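Local coordinates for protein glutathione S-transferase (Burkholderia xenovorans, PDB 2GDR) that probably transfers glutathione to electrophilic substrates and reductively dechlorinates metabolites of polychlorinated biphenyls, working as a homodimer of two-domain subunits, at residues A[3-8]-A[27-32]; A[96-101]-A[152-157]; A[10-15]-A[192-197]. All coordinates share one frame; numbering follows the deposited sequence.

In the fold
From the N terminus, strand 2-5 runs into helix 12-21 and returns as strand 26-29; contact 1 (3-8 with 27-32) closes this short beta-alpha-beta loop. Helix 12-21 also opens contact 3 (10-15 with 192-197), whose partner comes 177 residues later, so contacts 1 and 3 cross along the chain. They touch: L27 packs on H15, and S11 OG probably bonds to S6 N. Contact 2 (96-101 with 152-157) joins two helices of the helical domain inside the span that contact 3 closes, and Y157 and I156 pack on S13. Contact 1 thus builds the thioredoxin-like domain, contact 2 the helical domain, and contact 3 ties the two together.

Contact 1: A[3-8]-A[27-32]; sequences LYYSPG and LVQVDL. With GSH (glutathione), chain G.
With CG anti to the carbonyl carbon (chi1 -69°), Y4 lays its ring beside V28 on one face of the sheet; Y5, its CG wedged between backbone N and carbonyl carbon (chi1 83°), bends its ring on the other face across L27 and Q29. V28 CB sits over the Y4 ring face, 4.1 Å from the centroid, a CH-pi contact, while V30 CG2 meets the same ring at its edge, in plane, and lies 3.6 Å from Y4 CB. On the other face of the sheet, Y5 CE2 is 3.6 Å from L27 CB and Y5 CZ 3.6 Å from Q29 CG. L3 and L27 run side by side, their CD2 atoms 3.8 Å apart. Three backbone bonds join the parallel strands: V28 N to L3 O, Y5 N to V28 O and V30 N to Y5 O. Strands 2-5 and 26-29 with helix 12-21 form the beta-alpha-beta unit that opens the thioredoxin-like domain of glutathione transferases. Beyond the strands, L32 CD1 rests 3.7 Å from S6 OG, and L32 CD2 lies 3.5 Å from glutathione O2. Y4 OH is hydrogen-bonded to Q56, which ties the ring's polar end to strand 54-56. Alternate strand residues therefore build an aromatic-aliphatic layer on each face, while the bonded backbone continues into a loop whose leucine supplies an apolar wall to the glutathione pocket.

Contact 2: A[96-101]-A[152-157]; sequences QWLNFI and SVADIY. With GSH (glutathione), chain H.
This is a buried, apolar helix-helix contact within the helical domain of the glutathione transferase fold, between nearly parallel segments of helices 89-106 and 153-164 (13° between their directions). L98, I101, A154 and Y157 carry it. I101 CG2 stands over the centre of the Y157 ring, 3.6 Å from the centroid and 10° off the normal, a CH-pi contact. Y157 has CG anti to its own amide nitrogen (chi1 -172°), which sends the ring across to the facing helix, where its edge meets the backbone oxygen L98 O, 3.7 Å from Y157 CE2. One turn back, L98 CD2 presses on A154 CA at 3.4 Å, tighter than usual. S152 holds the N-cap position of helix 153-164, and D155 OD1 accepts from S152 N at 2.8 Å. On the side of helix 89-106 that faces the second subunit, N99 ND2 is hydrogen-bonded to E65 of that subunit and makes a weak bond to O12 of the glutathione bound there. With one ring face packed on I101 and its hydroxyl bonded to H106, Y157 is held at both ring and tip, which probably steadies its position beside the glutathione of its own subunit.

Contact 3: A[10-15]-A[192-197]; sequences CSLSPH and QSALRA. With GSH (glutathione), chain G.
H15 and A194 make the CH-pi part of this contact: A194 CB stands over the centre of the imidazole, 3.7 Å from the centroid and 7° off the ring normal. A197 CB approaches the same ring at its edge, in plane, 3.7 Å from H15 CE1, so two alanines one turn apart on the same side of helix 189-197 hold the imidazole by face and rim. H15 gets there with CG trans to its amide nitrogen (chi1 179°), the ring extended away from its helix. Purely aliphatic packing comes from L12, whose two methyl groups meet different residues of the helix: L12 CD1 touches A194 CB at 3.8 Å, and L12 CD2 meets L195 CD1 at 4.2 Å, these two leucines crossing at about a right angle. In the glutathione transferase fold this is a domain interface, where the first helix of the thioredoxin-like domain, 12-21, packs on the last helix of the helical domain. Hydrogen bonds from outside the contact engage both ring nitrogens, H15 ND1 with E198 and NE2 with R19, fixing the imidazole's rotation. C10, a residue of the glutathione pocket, places SG 3.2 Å from glutathione SG2, too long for a disulfide.

Contact 1: A[3-8]-A[27-32]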
# COMPACT_ATOMS: atom_id res chain seq x y z
N LEU A 3 13.74 -5.93 -14.32
CA LEU A 3 12.38 -5.90 -13.80
C LEU A 3 11.76 -7.27 -14.03
O LEU A 3 11.55 -7.68 -15.17
CB LEU A 3 11.53 -4.83 -14.49
CG LEU A 3 10.06 -4.80 -14.01
CD1 LEU A 3 10.00 -4.35 -12.54
CD2 LEU A 3 9.24 -3.87 -14.88
N TYR A 4 11.50 -7.99 -12.95
CA TYR A 4 10.85 -9.28 -13.07
C TYR A 4 9.41 -8.93 -13.28
O TYR A 4 8.79 -8.27 -12.46
CB TYR A 4 11.07 -10.11 -11.81
CG TYR A 4 12.51 -10.49 -11.72
CD1 TYR A 4 13.45 -9.61 -11.19
CD2 TYR A 4 12.97 -11.67 -12.31
CE1 TYR A 4 14.81 -9.89 -11.26
CE2 TYR A 4 14.33 -11.95 -12.38
CZ TYR A 4 15.24 -11.06 -11.85
OH TYR A 4 16.59 -11.32 -11.94
N TYR A 5 8.87 -9.37 -14.41
CA TYR A 5 7.51 -9.02 -14.75
C TYR A 5 6.75 -10.12 -15.45
O TYR A 5 7.30 -11.13 -15.89
CB TYR A 5 7.53 -7.81 -15.68
CG TYR A 5 7.75 -8.23 -17.12
CD1 TYR A 5 6.71 -8.19 -18.04
CD2 TYR A 5 8.98 -8.75 -17.53
CE1 TYR A 5 6.87 -8.66 -19.34
CE2 TYR A 5 9.15 -9.23 -18.83
CZ TYR A 5 8.09 -9.17 -19.73
OH TYR A 5 8.25 -9.62 -21.01
N SER A 6 5.46 -9.86 -15.59
CA SER A 6 4.55 -10.75 -16.26
C SER A 6 3.67 -9.83 -17.13
O SER A 6 3.14 -8.83 -16.65
CB SER A 6 3.70 -11.50 -15.24
OG SER A 6 2.96 -12.52 -15.88
N PRO A 7 3.52 -10.15 -18.42
CA PRO A 7 2.71 -9.36 -19.35
C PRO A 7 1.29 -9.04 -18.86
O PRO A 7 0.52 -9.93 -18.54
CB PRO A 7 2.69 -10.22 -20.61
CG PRO A 7 4.02 -10.88 -20.57
CD PRO A 7 4.13 -11.29 -19.13
N GLY A 8 0.96 -7.75 -18.79
CA GLY A 8 -0.37 -7.35 -18.35
C GLY A 8 -0.63 -7.24 -16.86
O GLY A 8 -1.67 -6.72 -16.46
N LEU A 27 13.86 -6.25 -19.06
CA LEU A 27 12.65 -6.95 -18.64
C LEU A 27 12.91 -8.45 -18.53
O LEU A 27 13.34 -9.09 -19.49
CB LEU A 27 11.54 -6.70 -19.65
CG LEU A 27 11.08 -5.25 -19.72
CD1 LEU A 27 10.01 -5.10 -20.79
CD2 LEU A 27 10.54 -4.82 -18.36
N VAL A 28 12.65 -9.00 -17.34
CA VAL A 28 12.84 -10.43 -17.10
C VAL A 28 11.49 -11.05 -16.78
O VAL A 28 10.93 -10.84 -15.70
CB VAL A 28 13.84 -10.68 -15.92
CG1 VAL A 28 14.11 -12.16 -15.77
CG2 VAL A 28 15.15 -9.93 -16.17
N GLN A 29 10.97 -11.81 -17.73
CA GLN A 29 9.68 -12.46 -17.59
C GLN A 29 9.71 -13.60 -16.57
O GLN A 29 10.58 -14.48 -16.62
CB GLN A 29 9.20 -12.99 -18.94
CG GLN A 29 7.73 -12.76 -19.20
CD GLN A 29 7.23 -13.49 -20.44
OE1 GLN A 29 7.70 -13.26 -21.55
NE2 GLN A 29 6.26 -14.38 -20.24
N VAL A 30 8.76 -13.58 -15.65
CA VAL A 30 8.68 -14.63 -14.65
C VAL A 30 7.46 -15.47 -15.00
O VAL A 30 6.43 -14.94 -15.41
CB VAL A 30 8.51 -14.07 -13.22
CG1 VAL A 30 8.30 -15.21 -12.23
CG2 VAL A 30 9.75 -13.26 -12.84
N ASP A 31 7.58 -16.78 -14.86
CA ASP A 31 6.46 -17.66 -15.16
C ASP A 31 5.67 -17.80 -13.87
O ASP A 31 6.05 -18.56 -12.99
CB ASP A 31 6.98 -19.03 -15.62
CG ASP A 31 5.89 -19.87 -16.26
OD1 ASP A 31 4.97 -20.31 -15.54
OD2 ASP A 31 5.96 -20.09 -17.49
N LEU A 32 4.59 -17.04 -13.74
CA LEU A 32 3.78 -17.09 -12.54
C LEU A 32 3.23 -18.49 -12.35
O LEU A 32 2.90 -18.90 -11.24
CB LEU A 32 2.64 -16.07 -12.61
CG LEU A 32 3.07 -14.60 -12.57
CD1 LEU A 32 1.84 -13.70 -12.57
CD2 LEU A 32 3.93 -14.35 -11.34
N1 GSH G . 1.47 -6.10 -2.91
CA1 GSH G . 2.07 -6.40 -4.21
C1 GSH G . 2.40 -5.11 -4.93
O11 GSH G . 1.64 -4.02 -4.73
O12 GSH G . 3.35 -5.06 -5.69
CB1 GSH G . 1.09 -7.24 -5.05
CG1 GSH G . 1.80 -7.84 -6.28
CD1 GSH G . 0.88 -8.75 -7.09
OE1 GSH G . -0.27 -8.97 -6.74
N2 GSH G . 1.38 -9.33 -8.21
CA2 GSH G . 0.59 -10.25 -9.05
C2 GSH G . 1.25 -11.60 -8.99
O2 GSH G . 2.29 -11.80 -9.58
CB2 GSH G . 0.55 -9.72 -10.49
SG2 GSH G . -0.64 -8.37 -10.61
N3 GSH G . 0.70 -12.58 -8.22
CA3 GSH G . 1.35 -13.89 -8.07
C3 GSH G . 0.64 -14.91 -8.91
O31 GSH G . 1.06 -16.04 -8.96
O32 GSH G . -0.46 -14.56 -9.61

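Contact 2: A[96-101]-A[152-157]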
# COMPACT_ATOMS: atom_id res chain seq x y z
N GLN A 96 0.11 8.66 -0.57
CA GLN A 96 -1.26 8.44 -0.14
C GLN A 96 -2.00 7.77 -1.30
O GLN A 96 -2.66 6.76 -1.12
CB GLN A 96 -1.93 9.76 0.20
CG GLN A 96 -3.40 9.62 0.53
CD GLN A 96 -4.13 10.94 0.50
OE1 GLN A 96 -5.00 11.16 -0.34
NE2 GLN A 96 -3.76 11.83 1.42
N TRP A 97 -1.87 8.34 -2.50
CA TRP A 97 -2.53 7.78 -3.66
C TRP A 97 -1.99 6.41 -4.05
O TRP A 97 -2.75 5.50 -4.35
CB TRP A 97 -2.42 8.74 -4.85
CG TRP A 97 -3.49 9.77 -4.79
CD1 TRP A 97 -3.36 11.10 -4.51
CD2 TRP A 97 -4.90 9.52 -4.91
NE1 TRP A 97 -4.60 11.70 -4.44
CE2 TRP A 97 -5.56 10.75 -4.68
CE3 TRP A 97 -5.66 8.38 -5.20
CZ2 TRP A 97 -6.95 10.86 -4.72
CZ3 TRP A 97 -7.05 8.49 -5.23
CH2 TRP A 97 -7.68 9.72 -4.99
N LEU A 98 -0.67 6.26 -4.03
CA LEU A 98 -0.08 4.98 -4.37
C LEU A 98 -0.64 3.87 -3.48
O LEU A 98 -0.98 2.79 -3.96
CB LEU A 98 1.45 5.05 -4.26
CG LEU A 98 2.18 5.84 -5.35
CD1 LEU A 98 3.68 5.88 -5.07
CD2 LEU A 98 1.92 5.20 -6.71
N ASN A 99 -0.76 4.12 -2.17
CA ASN A 99 -1.29 3.10 -1.27
C ASN A 99 -2.76 2.85 -1.57
O ASN A 99 -3.23 1.70 -1.53
CB ASN A 99 -1.17 3.53 0.19
CG ASN A 99 -1.38 2.37 1.16
OD1 ASN A 99 -0.60 1.43 1.18
ND2 ASN A 99 -2.43 2.45 1.96
N PHE A 100 -3.50 3.92 -1.83
CA PHE A 100 -4.91 3.81 -2.15
C PHE A 100 -5.10 2.87 -3.34
O PHE A 100 -5.90 1.94 -3.29
CB PHE A 100 -5.48 5.19 -2.50
CG PHE A 100 -6.92 5.17 -2.91
CD1 PHE A 100 -7.92 5.44 -1.98
CD2 PHE A 100 -7.28 4.85 -4.22
CE1 PHE A 100 -9.27 5.41 -2.36
CE2 PHE A 100 -8.62 4.81 -4.60
CZ PHE A 100 -9.62 5.09 -3.67
N ILE A 101 -4.36 3.12 -4.41
CA ILE A 101 -4.47 2.28 -5.59
C ILE A 101 -4.13 0.82 -5.26
O ILE A 101 -4.79 -0.11 -5.74
CB ILE A 101 -3.55 2.79 -6.73
CG1 ILE A 101 -3.88 4.26 -7.04
CG2 ILE A 101 -3.73 1.93 -7.98
CD1 ILE A 101 -2.91 4.95 -7.95
N SER A 152 2.31 11.86 -12.25
CA SER A 152 3.19 11.16 -11.31
C SER A 152 3.05 9.64 -11.48
O SER A 152 2.21 9.17 -12.23
CB SER A 152 2.84 11.57 -9.87
OG SER A 152 1.52 11.21 -9.53
N VAL A 153 3.89 8.88 -10.79
CA VAL A 153 3.84 7.43 -10.88
C VAL A 153 2.52 6.87 -10.35
O VAL A 153 2.18 5.72 -10.62
CB VAL A 153 5.01 6.78 -10.12
CG1 VAL A 153 6.28 6.92 -10.91
CG2 VAL A 153 5.18 7.44 -8.76
N ALA A 154 1.79 7.68 -9.59
CA ALA A 154 0.50 7.23 -9.07
C ALA A 154 -0.44 7.06 -10.27
O ALA A 154 -1.15 6.06 -10.38
CB ALA A 154 -0.05 8.26 -8.11
N ASP A 155 -0.43 8.06 -11.16
CA ASP A 155 -1.26 8.08 -12.37
C ASP A 155 -0.95 6.89 -13.24
O ASP A 155 -1.84 6.31 -13.86
CB ASP A 155 -1.00 9.35 -13.18
CG ASP A 155 -1.37 10.61 -12.44
OD1 ASP A 155 -0.50 11.50 -12.31
OD2 ASP A 155 -2.53 10.71 -11.98
N ILE A 156 0.33 6.55 -13.32
CA ILE A 156 0.74 5.42 -14.13
C ILE A 156 0.20 4.16 -13.48
O ILE A 156 -0.33 3.27 -14.16
CB ILE A 156 2.27 5.35 -14.25
CG1 ILE A 156 2.81 6.60 -14.93
CG2 ILE A 156 2.67 4.11 -15.03
CD1 ILE A 156 4.31 6.69 -14.96
N TYR A 157 0.32 4.07 -12.16
CA TYR A 157 -0.17 2.91 -11.44
C TYR A 157 -1.68 2.79 -11.67
O TYR A 157 -2.17 1.73 -12.06
CB TYR A 157 0.12 3.06 -9.94
CG TYR A 157 -0.17 1.83 -9.11
CD1 TYR A 157 -0.44 0.59 -9.70
CD2 TYR A 157 -0.11 1.88 -7.71
CE1 TYR A 157 -0.63 -0.56 -8.94
CE2 TYR A 157 -0.30 0.73 -6.94
CZ TYR A 157 -0.56 -0.48 -7.56
OH TYR A 157 -0.72 -1.62 -6.80
N1 GSH H . -6.23 1.79 2.95
CA1 GSH H . -6.41 2.31 4.33
C1 GSH H . -5.06 2.67 4.90
O11 GSH H . -4.97 3.49 5.79
O12 GSH H . -3.97 2.07 4.42
CB1 GSH H . -7.09 1.24 5.20
CG1 GSH H . -7.81 1.90 6.39
CD1 GSH H . -8.88 1.00 6.98
OE1 GSH H . -9.23 -0.03 6.42
N2 GSH H . -9.47 1.38 8.15
CA2 GSH H . -10.55 0.60 8.79
C2 GSH H . -11.81 1.39 8.67
O2 GSH H . -11.87 2.49 9.20
CB2 GSH H . -10.27 0.36 10.28
SG2 GSH H . -8.62 -0.32 10.52
N3 GSH H . -12.85 0.88 7.97
CA3 GSH H . -14.12 1.61 7.81
C3 GSH H . -15.10 1.18 8.88
O31 GSH H . -14.76 0.26 9.81
O32 GSH H . -16.20 1.66 8.91

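Contact 3: A[10-15]-A[192-197]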
# COMPACT_ATOMS: atom_id res chain seq x y z
N CYS A 10 0.37 -6.14 -12.73
CA CYS A 10 0.62 -4.85 -12.10
C CYS A 10 2.04 -4.40 -12.37
O CYS A 10 2.35 -3.23 -12.19
CB CYS A 10 0.41 -4.95 -10.60
SG CYS A 10 1.50 -6.16 -9.82
N SER A 11 2.90 -5.32 -12.78
CA SER A 11 4.29 -4.96 -13.07
C SER A 11 4.42 -4.00 -14.26
O SER A 11 5.49 -3.45 -14.51
CB SER A 11 5.12 -6.23 -13.32
OG SER A 11 4.47 -7.09 -14.25
N LEU A 12 3.32 -3.80 -14.98
CA LEU A 12 3.29 -2.89 -16.13
C LEU A 12 3.46 -1.44 -15.64
O LEU A 12 3.92 -0.57 -16.38
CB LEU A 12 1.98 -3.05 -16.91
CG LEU A 12 1.59 -2.01 -17.98
CD1 LEU A 12 2.61 -1.96 -19.11
CD2 LEU A 12 0.21 -2.36 -18.53
N SER A 13 3.09 -1.18 -14.39
CA SER A 13 3.23 0.16 -13.84
C SER A 13 4.72 0.54 -13.74
O SER A 13 5.14 1.54 -14.32
CB SER A 13 2.56 0.26 -12.47
OG SER A 13 2.85 1.51 -11.87
N PRO A 14 5.52 -0.24 -12.98
CA PRO A 14 6.94 0.13 -12.89
C PRO A 14 7.62 0.09 -14.26
O PRO A 14 8.59 0.80 -14.50
CB PRO A 14 7.52 -0.88 -11.90
CG PRO A 14 6.56 -2.04 -11.96
CD PRO A 14 5.22 -1.35 -12.07
N HIS A 15 7.09 -0.73 -15.16
CA HIS A 15 7.61 -0.86 -16.52
C HIS A 15 7.48 0.48 -17.25
O HIS A 15 8.45 0.99 -17.84
CB HIS A 15 6.83 -1.96 -17.27
CG HIS A 15 7.26 -2.17 -18.69
ND1 HIS A 15 6.72 -3.15 -19.49
CD2 HIS A 15 8.17 -1.52 -19.46
CE1 HIS A 15 7.26 -3.09 -20.69
NE2 HIS A 15 8.15 -2.11 -20.70
N GLN A 192 2.73 3.56 -24.56
CA GLN A 192 2.50 2.75 -25.74
C GLN A 192 3.64 1.76 -25.95
O GLN A 192 3.41 0.61 -26.34
CB GLN A 192 2.35 3.65 -26.97
CG GLN A 192 1.06 4.44 -27.00
CD GLN A 192 -0.16 3.53 -27.04
OE1 GLN A 192 -0.23 2.62 -27.86
NE2 GLN A 192 -1.12 3.77 -26.15
N SER A 193 4.88 2.19 -25.68
CA SER A 193 6.04 1.32 -25.85
C SER A 193 5.98 0.14 -24.91
O SER A 193 6.40 -0.96 -25.26
CB SER A 193 7.34 2.08 -25.60
OG SER A 193 7.47 3.17 -26.49
N ALA A 194 5.46 0.38 -23.71
CA ALA A 194 5.34 -0.68 -22.72
C ALA A 194 4.25 -1.66 -23.12
O ALA A 194 4.41 -2.87 -22.96
CB ALA A 194 5.03 -0.08 -21.35
N LEU A 195 3.13 -1.15 -23.64
CA LEU A 195 2.03 -2.03 -24.07
C LEU A 195 2.55 -2.88 -25.21
O LEU A 195 2.39 -4.10 -25.21
CB LEU A 195 0.82 -1.21 -24.55
CG LEU A 195 -0.21 -0.77 -23.50
CD1 LEU A 195 -0.56 -1.95 -22.62
CD2 LEU A 195 0.34 0.34 -22.67
N ARG A 196 3.17 -2.22 -26.18
CA ARG A 196 3.76 -2.90 -27.32
C ARG A 196 4.76 -3.92 -26.78
O ARG A 196 4.71 -5.08 -27.14
CB ARG A 196 4.47 -1.90 -28.23
CG ARG A 196 3.53 -1.21 -29.22
CD ARG A 196 4.26 -0.15 -30.05
NE ARG A 196 4.47 1.09 -29.30
CZ ARG A 196 5.11 2.16 -29.77
NH1 ARG A 196 5.60 2.14 -31.00
NH2 ARG A 196 5.24 3.24 -29.01
N ALA A 197 5.64 -3.46 -25.90
CA ALA A 197 6.64 -4.31 -25.30
C ALA A 197 6.06 -5.53 -24.57
O ALA A 197 6.67 -6.60 -24.56
CB ALA A 197 7.51 -3.50 -24.36
N1 GSH G . 1.47 -6.10 -2.91
CA1 GSH G . 2.07 -6.40 -4.21
C1 GSH G . 2.40 -5.11 -4.93
O11 GSH G . 1.64 -4.02 -4.73
O12 GSH G . 3.35 -5.06 -5.69
CB1 GSH G . 1.09 -7.24 -5.05
CG1 GSH G . 1.80 -7.84 -6.28
CD1 GSH G . 0.88 -8.75 -7.09
OE1 GSH G . -0.27 -8.97 -6.74
N2 GSH G . 1.38 -9.33 -8.21
CA2 GSH G . 0.59 -10.25 -9.05
C2 GSH G . 1.25 -11.60 -8.99
O2 GSH G . 2.29 -11.80 -9.58
CB2 GSH G . 0.55 -9.72 -10.49
SG2 GSH G . -0.64 -8.37 -10.61
N3 GSH G . 0.70 -12.58 -8.22
CA3 GSH G . 1.35 -13.89 -8.07
C3 GSH G . 0.64 -14.91 -8.91
O31 GSH G . 1.06 -16.04 -8.96
O32 GSH G . -0.46 -14.56 -9.61